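Long-range contacts in pyruvate synthase subunit PorC (PDB 2RAA), which forms the gamma subunit of pyruvate synthase, the heterotetramer that converts pyruvate and CoA to acetyl-CoA and CO2 while reducing ferredoxin: residues I22-R27 against M65-R70; C132-T137 against T151-A156. All coordinates share one frame; numbering follows the deposited sequence.

Interaction 1 of 2, residues I22-R27 against M65-R70. With SO4 (sulfate ion), chain C.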
ATOM      1  N   ILE A  22      -7.033   4.831   4.383  1.00 49.63           N
ATOM      2  CA  ILE A  22      -5.965   3.864   4.324  1.00 45.92           C
ATOM      3  C   ILE A  22      -4.780   4.312   5.188  1.00 47.06           C
ATOM      4  O   ILE A  22      -4.369   5.447   5.113  1.00 46.53           O
ATOM      5  CB  ILE A  22      -5.448   3.778   2.894  1.00 46.80           C
ATOM      6  CG1 ILE A  22      -6.603   3.371   1.941  1.00 47.73           C
ATOM      7  CG2 ILE A  22      -4.277   2.792   2.835  1.00 39.64           C
ATOM      8  CD1 ILE A  22      -6.451   3.890   0.537  1.00 52.07           C
ATOM      9  N   ARG A  23      -4.231   3.429   6.007  1.00 46.87           N
ATOM     10  CA  ARG A  23      -3.109   3.803   6.867  1.00 49.06           C
ATOM     11  C   ARG A  23      -1.960   2.877   6.552  1.00 46.98           C
ATOM     12  O   ARG A  23      -2.121   1.679   6.555  1.00 46.24           O
ATOM     13  CB  ARG A  23      -3.466   3.681   8.338  1.00 51.29           C
ATOM     14  CG  ARG A  23      -2.332   4.103   9.284  1.00 50.66           C
ATOM     15  CD  ARG A  23      -2.831   4.051  10.722  1.00 56.70           C
ATOM     16  NE  ARG A  23      -3.004   2.685  11.173  1.00 51.66           N
ATOM     17  CZ  ARG A  23      -3.768   2.310  12.188  1.00 51.55           C
ATOM     18  NH1 ARG A  23      -4.505   3.183  12.871  1.00 58.25           N
ATOM     19  NH2 ARG A  23      -3.815   1.033  12.494  1.00 56.58           N
ATOM     20  N   TRP A  24      -0.809   3.453   6.272  1.00 45.77           N
ATOM     21  CA  TRP A  24       0.339   2.683   5.820  1.00 46.22           C
ATOM     22  C   TRP A  24       1.319   2.608   6.920  1.00 48.24           C
ATOM     23  O   TRP A  24       1.495   3.609   7.620  1.00 49.23           O
ATOM     24  CB  TRP A  24       1.097   3.418   4.711  1.00 45.54           C
ATOM     25  CG  TRP A  24       0.339   3.674   3.514  1.00 46.30           C
ATOM     26  CD1 TRP A  24      -0.653   4.572   3.379  1.00 47.24           C
ATOM     27  CD2 TRP A  24       0.544   3.085   2.214  1.00 44.83           C
ATOM     28  NE1 TRP A  24      -1.103   4.581   2.086  1.00 40.03           N
ATOM     29  CE2 TRP A  24      -0.415   3.648   1.358  1.00 48.29           C
ATOM     30  CE3 TRP A  24       1.412   2.109   1.714  1.00 44.72           C
ATOM     31  CZ2 TRP A  24      -0.532   3.279   0.015  1.00 42.98           C
ATOM     32  CZ3 TRP A  24       1.310   1.735   0.381  1.00 52.22           C
ATOM     33  CH2 TRP A  24       0.342   2.309  -0.456  1.00 47.63           C
ATOM     34  N   HIS A  25       2.034   1.481   7.003  1.00 47.98           N
ATOM     35  CA  HIS A  25       3.119   1.312   7.968  1.00 47.87           C
ATOM     36  C   HIS A  25       4.337   0.786   7.236  1.00 49.79           C
ATOM     37  O   HIS A  25       4.281  -0.231   6.568  1.00 48.36           O
ATOM     38  CB  HIS A  25       2.730   0.357   9.069  1.00 46.35           C
ATOM     39  CG  HIS A  25       1.560   0.825   9.862  1.00 48.80           C
ATOM     40  ND1 HIS A  25       1.693   1.455  11.082  1.00 46.77           N
ATOM     41  CD2 HIS A  25       0.232   0.783   9.596  1.00 50.72           C
ATOM     42  CE1 HIS A  25       0.492   1.766  11.540  1.00 54.79           C
ATOM     43  NE2 HIS A  25      -0.411   1.377  10.655  1.00 53.27           N
ATOM     44  N   GLY A  26       5.426   1.518   7.359  1.00 50.76           N
ATOM     45  CA  GLY A  26       6.677   1.164   6.757  1.00 53.56           C
ATOM     46  C   GLY A  26       7.740   1.865   7.571  1.00 54.14           C
ATOM     47  O   GLY A  26       7.427   2.549   8.543  1.00 53.98           O
ATOM     48  N   ARG A  27       8.987   1.670   7.163  1.00 56.42           N
ATOM     49  CA  ARG A  27      10.149   2.299   7.779  1.00 58.34           C
ATOM     50  C   ARG A  27      10.701   3.327   6.797  1.00 59.12           C
ATOM     51  O   ARG A  27      10.652   3.113   5.562  1.00 58.92           O
ATOM     52  CB  ARG A  27      11.250   1.259   8.035  1.00 58.35           C
ATOM     53  CG  ARG A  27      10.900   0.102   8.977  1.00 58.39           C
ATOM     54  CD  ARG A  27      12.099  -0.870   9.195  1.00 61.43           C
ATOM     55  NE  ARG A  27      11.746  -1.975  10.096  1.00 62.25           N
ATOM     56  CZ  ARG A  27      11.656  -1.867  11.424  1.00 60.21           C
ATOM     57  NH1 ARG A  27      11.901  -0.720  12.047  1.00 61.11           N
ATOM     58  NH2 ARG A  27      11.312  -2.915  12.147  1.00 59.07           N
HETATM   59  N   MSE A  65       7.510   4.494  10.515  1.00 71.04           N
HETATM   60  CA  MSE A  65       6.670   5.663  10.262  1.00 68.93           C
HETATM   61  C   MSE A  65       5.283   5.216   9.729  1.00 66.06           C
HETATM   62  O   MSE A  65       5.026   4.002   9.569  1.00 65.37           O
HETATM   63  CB  MSE A  65       7.398   6.664   9.327  1.00 68.21           C
HETATM   64  CG  MSE A  65       7.903   6.106   7.972  1.00 68.83           C
HETATM   65 SE   MSE A  65       6.446   5.685   6.711  0.75 68.79          SE
HETATM   66  CE  MSE A  65       6.190   7.546   5.878  1.00 72.92           C
ATOM     67  N   ARG A  66       4.398   6.194   9.515  1.00 61.31           N
ATOM     68  CA  ARG A  66       3.082   5.956   8.947  1.00 61.15           C
ATOM     69  C   ARG A  66       2.859   6.987   7.807  1.00 58.90           C
ATOM     70  O   ARG A  66       3.514   8.039   7.749  1.00 60.39           O
ATOM     71  CB  ARG A  66       1.975   6.065  10.021  1.00 58.86           C
ATOM     72  CG  ARG A  66       2.459   5.842  11.447  1.00 65.71           C
ATOM     73  CD  ARG A  66       1.445   5.236  12.446  1.00 66.07           C
ATOM     74  NE  ARG A  66       0.455   6.180  12.982  1.00 79.60           N
ATOM     75  CZ  ARG A  66       0.652   7.049  13.980  1.00 78.04           C
ATOM     76  NH1 ARG A  66       1.831   7.155  14.581  1.00 79.07           N
ATOM     77  NH2 ARG A  66      -0.345   7.842  14.366  1.00 75.25           N
ATOM     78  N   ALA A  67       1.985   6.650   6.877  1.00 50.00           N
ATOM     79  CA  ALA A  67       1.476   7.591   5.890  1.00 47.31           C
ATOM     80  C   ALA A  67      -0.047   7.337   5.919  1.00 45.85           C
ATOM     81  O   ALA A  67      -0.467   6.354   6.496  1.00 49.46           O
ATOM     82  CB  ALA A  67       2.066   7.338   4.518  1.00 43.66           C
ATOM     83  N   PHE A  68      -0.862   8.203   5.324  1.00 45.85           N
ATOM     84  CA  PHE A  68      -2.297   8.102   5.395  1.00 46.60           C
ATOM     85  C   PHE A  68      -2.900   8.589   4.117  1.00 49.14           C
ATOM     86  O   PHE A  68      -2.379   9.492   3.550  1.00 48.38           O
ATOM     87  CB  PHE A  68      -2.799   9.051   6.496  1.00 51.43           C
ATOM     88  CG  PHE A  68      -2.170   8.796   7.848  1.00 59.43           C
ATOM     89  CD1 PHE A  68      -0.986   9.402   8.213  1.00 69.00           C
ATOM     90  CD2 PHE A  68      -2.766   7.944   8.759  1.00 66.25           C
ATOM     91  CE1 PHE A  68      -0.417   9.130   9.456  1.00 64.98           C
ATOM     92  CE2 PHE A  68      -2.186   7.693   9.996  1.00 48.54           C
ATOM     93  CZ  PHE A  68      -1.030   8.261  10.328  1.00 46.27           C
ATOM     94  N   ASN A  69      -3.998   7.992   3.666  1.00 48.85           N
ATOM     95  CA  ASN A  69      -4.787   8.526   2.565  1.00 47.19           C
ATOM     96  C   ASN A  69      -6.226   8.582   3.015  1.00 45.96           C
ATOM     97  O   ASN A  69      -6.695   7.660   3.702  1.00 39.96           O
ATOM     98  CB  ASN A  69      -4.762   7.666   1.300  1.00 48.52           C
ATOM     99  CG  ASN A  69      -3.409   7.633   0.637  1.00 46.04           C
ATOM    100  OD1 ASN A  69      -2.654   6.750   0.917  1.00 50.93           O
ATOM    101  ND2 ASN A  69      -3.112   8.580  -0.253  1.00 46.27           N
ATOM    102  N   ARG A  70      -6.888   9.677   2.635  1.00 44.62           N
ATOM    103  CA  ARG A  70      -8.329   9.797   2.686  1.00 47.84           C
ATOM    104  C   ARG A  70      -8.711  10.138   1.281  1.00 47.23           C
ATOM    105  O   ARG A  70      -8.076  11.000   0.655  1.00 48.85           O
ATOM    106  CB  ARG A  70      -8.774  10.883   3.623  1.00 47.52           C
ATOM    107  CG  ARG A  70      -8.333  10.625   5.062  1.00 53.52           C
ATOM    108  CD  ARG A  70      -9.142  11.491   6.015  1.00 58.52           C
ATOM    109  NE  ARG A  70      -8.991  11.091   7.412  1.00 58.71           N
ATOM    110  CZ  ARG A  70      -8.151  11.650   8.286  1.00 70.85           C
ATOM    111  NH1 ARG A  70      -7.349  12.663   7.946  1.00 76.50           N
ATOM    112  NH2 ARG A  70      -8.102  11.191   9.531  1.00 78.26           N
TER
HETATM  113  S   SO4 C 194     -10.352   8.682  11.401  1.00 92.10           S
HETATM  114  O1  SO4 C 194     -11.381   8.636  12.433  1.00104.86           O
HETATM  115  O2  SO4 C 194     -10.005   7.287  11.082  1.00 86.45           O
HETATM  116  O3  SO4 C 194     -10.925   9.361  10.241  1.00 91.92           O
HETATM  117  O4  SO4 C 194      -9.191   9.407  11.933  1.00 87.27           O
HETATM  118  O   HOH W   1       4.419   2.309  11.745  1.00 53.42           O
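Two antiparallel strands of the mixed sheet, 22-27 and 65-70, are joined by alternating pairs: I22-N69, W24-A67 and G26-M65 are hydrogen-bonded, R23-F68 and H25-R66 non-hydrogen-bonded. W24 N meets A67 O almost straight (2.9 Å, 177°); G26 N to M65 O is weak. On the face packed by helix 32-45, W24 NE1 donates to N69 OD1 (2.9 Å), nearly along the C=O axis, with ring and amide planes 62° apart. CG of W24 lies anti to the carbonyl carbon (chi1 -61°), which carries the indole along the neighbouring strand, its CD1 4.0 Å from A67 CB. N69 ND2 is held by S36 O, fixing the amide's rotation from both ends. A leucine in place of W24 would probably leave N69 OD1 without this donor and reduce contact with the A67 methyl. On the other face R23 CG lies 3.7 Å from F68 CE2, while R23 NE donates to H25 NE2 (3.0 Å) near the imidazole plane; R23 NH2 continues to E102 O. R66 CD lies 3.7 Å from H25 CE1, and its guanidinium pairs with E55. A water bridges H25 ND1 and M65 O. Alternating hydrogen-bonded and non-hydrogen-bonded pairs mark antiparallel pairing, here in a mixed sheet.

Interaction 2 of 2, residues C132-T137 against T151-A156; sequences CVVDAT and TPMLGA
V134 places CG1 between its backbone N and carbonyl carbon (chi1 57°), and from there the methyl reaches the helix turn formed by M153 and A156. M153, a selenomethionine, starts with CG beside its own backbone N (chi1 -70°) and then bends at both following torsions, folding the chain back so that SE lies 3.7 Å from V134 CG1. The V134 and M153 side chains run alongside one another in opposite senses, and the selenium also comes within 3.9 Å of A136 CB. The same V134 methyl meets A156 CB at 4.0 Å, one turn further along the helix than P152. The other half of the contact is made by the methyl of A136, directed toward the helix: its CB sits 3.6 Å from P152 CB and 3.8 Å from M153 CG, filling the angle between the proline ring and the start of the selenomethionine chain. P152 CG lies 3.7 Å from A136 O, alongside the first turn of helix 136-143. This is the packing of a strand end and the helix that follows it against a second helix, 150-161, in an alpha/beta fold. D135 stands at the turn between strand and helix as the centre of an inverse gamma turn, closed by a weak bond from A136 N to V134 O (3.0 Å). It is also the N-cap residue, its OD1 receiving a weak bond from D138 N, while A136 N has a further partner in N113 OD1. No hydrogen bond crosses between 132-137 and 151-156; the five touching residues are buried and meet through apolar groups. I139 of helix 136-143 touches both V134 and P152, and L111 of strand 109-113 lies against M153. Farther back on the strand, C132 is disulfide-bonded to C202.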
ATOM      1  N   CYS A 132      -4.735  -9.822   3.256  1.00 52.97           N
ATOM      2  CA  CYS A 132      -4.203 -10.028   1.917  1.00 51.77           C
ATOM      3  C   CYS A 132      -2.673  -9.931   2.008  1.00 50.51           C
ATOM      4  O   CYS A 132      -2.153  -9.106   2.760  1.00 50.53           O
ATOM      5  CB  CYS A 132      -4.773  -8.964   0.987  1.00 49.94           C
ATOM      6  SG  CYS A 132      -6.574  -8.732   1.097  1.00 59.02           S
ATOM      7  N   VAL A 133      -1.957 -10.782   1.281  1.00 48.59           N
ATOM      8  CA  VAL A 133      -0.492 -10.808   1.338  1.00 46.84           C
ATOM      9  C   VAL A 133       0.070 -10.914  -0.078  1.00 45.74           C
ATOM     10  O   VAL A 133      -0.568 -11.474  -0.983  1.00 41.53           O
ATOM     11  CB  VAL A 133       0.052 -12.019   2.168  1.00 48.71           C
ATOM     12  CG1 VAL A 133      -0.478 -12.016   3.590  1.00 46.00           C
ATOM     13  CG2 VAL A 133      -0.245 -13.355   1.476  1.00 47.25           C
ATOM     14  N   VAL A 134       1.262 -10.362  -0.283  1.00 43.07           N
ATOM     15  CA  VAL A 134       1.899 -10.447  -1.606  1.00 39.62           C
ATOM     16  C   VAL A 134       3.383 -10.223  -1.392  1.00 40.35           C
ATOM     17  O   VAL A 134       3.768  -9.448  -0.546  1.00 42.72           O
ATOM     18  CB  VAL A 134       1.369  -9.396  -2.583  1.00 37.92           C
ATOM     19  CG1 VAL A 134       1.546  -7.973  -2.011  1.00 33.05           C
ATOM     20  CG2 VAL A 134       1.986  -9.552  -4.015  1.00 38.25           C
ATOM     21  N   ASP A 135       4.208 -10.908  -2.154  1.00 41.61           N
ATOM     22  CA  ASP A 135       5.697 -10.761  -1.978  1.00 41.73           C
ATOM     23  C   ASP A 135       6.159  -9.611  -2.853  1.00 44.50           C
ATOM     24  O   ASP A 135       6.667  -9.803  -3.985  1.00 50.77           O
ATOM     25  CB  ASP A 135       6.364 -12.075  -2.374  1.00 41.35           C
ATOM     26  CG  ASP A 135       7.854 -12.037  -2.236  1.00 45.20           C
ATOM     27  OD1 ASP A 135       8.382 -11.024  -1.701  1.00 40.25           O
ATOM     28  OD2 ASP A 135       8.468 -13.010  -2.708  1.00 48.28           O
ATOM     29  N   ALA A 136       5.950  -8.391  -2.349  1.00 45.47           N
ATOM     30  CA  ALA A 136       6.161  -7.193  -3.178  1.00 43.76           C
ATOM     31  C   ALA A 136       7.641  -6.970  -3.346  1.00 42.55           C
ATOM     32  O   ALA A 136       8.090  -6.573  -4.414  1.00 43.96           O
ATOM     33  CB  ALA A 136       5.523  -5.984  -2.581  1.00 42.58           C
ATOM     34  N   THR A 137       8.402  -7.250  -2.302  1.00 42.08           N
ATOM     35  CA  THR A 137       9.885  -7.065  -2.410  1.00 45.38           C
ATOM     36  C   THR A 137      10.463  -7.781  -3.608  1.00 43.99           C
ATOM     37  O   THR A 137      11.196  -7.191  -4.403  1.00 51.92           O
ATOM     38  CB  THR A 137      10.575  -7.523  -1.145  1.00 43.93           C
ATOM     39  OG1 THR A 137      10.008  -6.767  -0.063  1.00 47.45           O
ATOM     40  CG2 THR A 137      12.140  -7.294  -1.209  1.00 44.51           C
ATOM     41  N   THR A 151       5.605  -0.017  -5.016  1.00 42.95           N
ATOM     42  CA  THR A 151       4.776  -0.039  -6.229  1.00 44.17           C
ATOM     43  C   THR A 151       3.937  -1.303  -6.344  1.00 44.90           C
ATOM     44  O   THR A 151       2.734  -1.230  -6.642  1.00 49.13           O
ATOM     45  CB  THR A 151       5.569   0.229  -7.500  1.00 43.62           C
ATOM     46  OG1 THR A 151       6.185   1.516  -7.397  1.00 50.72           O
ATOM     47  CG2 THR A 151       4.644   0.247  -8.759  1.00 45.50           C
ATOM     48  N   PRO A 152       4.535  -2.475  -6.118  1.00 44.55           N
ATOM     49  CA  PRO A 152       3.648  -3.635  -6.070  1.00 42.43           C
ATOM     50  C   PRO A 152       2.613  -3.562  -4.951  1.00 42.24           C
ATOM     51  O   PRO A 152       1.494  -4.064  -5.106  1.00 44.00           O
ATOM     52  CB  PRO A 152       4.615  -4.803  -5.852  1.00 47.47           C
ATOM     53  CG  PRO A 152       5.934  -4.318  -6.395  1.00 42.11           C
ATOM     54  CD  PRO A 152       5.953  -2.862  -5.969  1.00 43.47           C
HETATM   55  N   MSE A 153       2.946  -2.954  -3.819  1.00 44.97           N
HETATM   56  CA  MSE A 153       1.949  -2.817  -2.744  1.00 44.95           C
HETATM   57  C   MSE A 153       0.800  -1.910  -3.208  1.00 48.69           C
HETATM   58  O   MSE A 153      -0.384  -2.157  -2.921  1.00 47.21           O
HETATM   59  CB  MSE A 153       2.576  -2.317  -1.460  1.00 47.14           C
HETATM   60  CG  MSE A 153       3.481  -3.332  -0.798  1.00 45.98           C
HETATM   61 SE   MSE A 153       2.606  -4.939  -0.222  0.75 45.43          SE
HETATM   62  CE  MSE A 153       1.863  -4.273   1.508  1.00 51.34           C
ATOM     63  N   LEU A 154       1.134  -0.867  -3.949  1.00 48.00           N
ATOM     64  CA  LEU A 154       0.072  -0.058  -4.542  1.00 46.18           C
ATOM     65  C   LEU A 154      -0.818  -0.865  -5.438  1.00 45.10           C
ATOM     66  O   LEU A 154      -2.029  -0.720  -5.408  1.00 42.71           O
ATOM     67  CB  LEU A 154       0.664   1.062  -5.382  1.00 49.98           C
ATOM     68  CG  LEU A 154       0.582   2.439  -4.803  1.00 55.36           C
ATOM     69  CD1 LEU A 154       1.253   3.328  -5.793  1.00 60.46           C
ATOM     70  CD2 LEU A 154      -0.891   2.759  -4.651  1.00 50.53           C
ATOM     71  N   GLY A 155      -0.230  -1.654  -6.319  1.00 42.74           N
ATOM     72  CA  GLY A 155      -1.026  -2.480  -7.221  1.00 40.14           C
ATOM     73  C   GLY A 155      -1.896  -3.466  -6.471  1.00 40.70           C
ATOM     74  O   GLY A 155      -3.087  -3.629  -6.751  1.00 40.34           O
ATOM     75  N   ALA A 156      -1.311  -4.145  -5.511  1.00 41.92           N
ATOM     76  CA  ALA A 156      -2.079  -4.987  -4.568  1.00 41.86           C
ATOM     77  C   ALA A 156      -3.236  -4.232  -3.954  1.00 42.98           C
ATOM     78  O   ALA A 156      -4.338  -4.734  -3.890  1.00 43.22           O
ATOM     79  CB  ALA A 156      -1.207  -5.525  -3.488  1.00 42.60           C
TER

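From the N terminus, strand 19-27 enters the sheet first; the chain then runs through helix 32-45 and strand 50-55 before strand 64-72 returns beside it, so interaction 1 closes a loop of 37 intervening residues. Strands 87-90 and 109-113 follow on the other side of strand 19-27, and 130-134 comes next to 109-113. Interaction 2 then closes a shorter loop of 13 residues, through helix 136-143, by bringing helix 150-161 back to its start. The two loops follow in series, neither nesting nor crossing. The contact centres lie about 14 Å apart: interaction 1 joins strands within the sheet, interaction 2 sets helix 150-161 against the end of strand 130-134 and the start of helix 136-143.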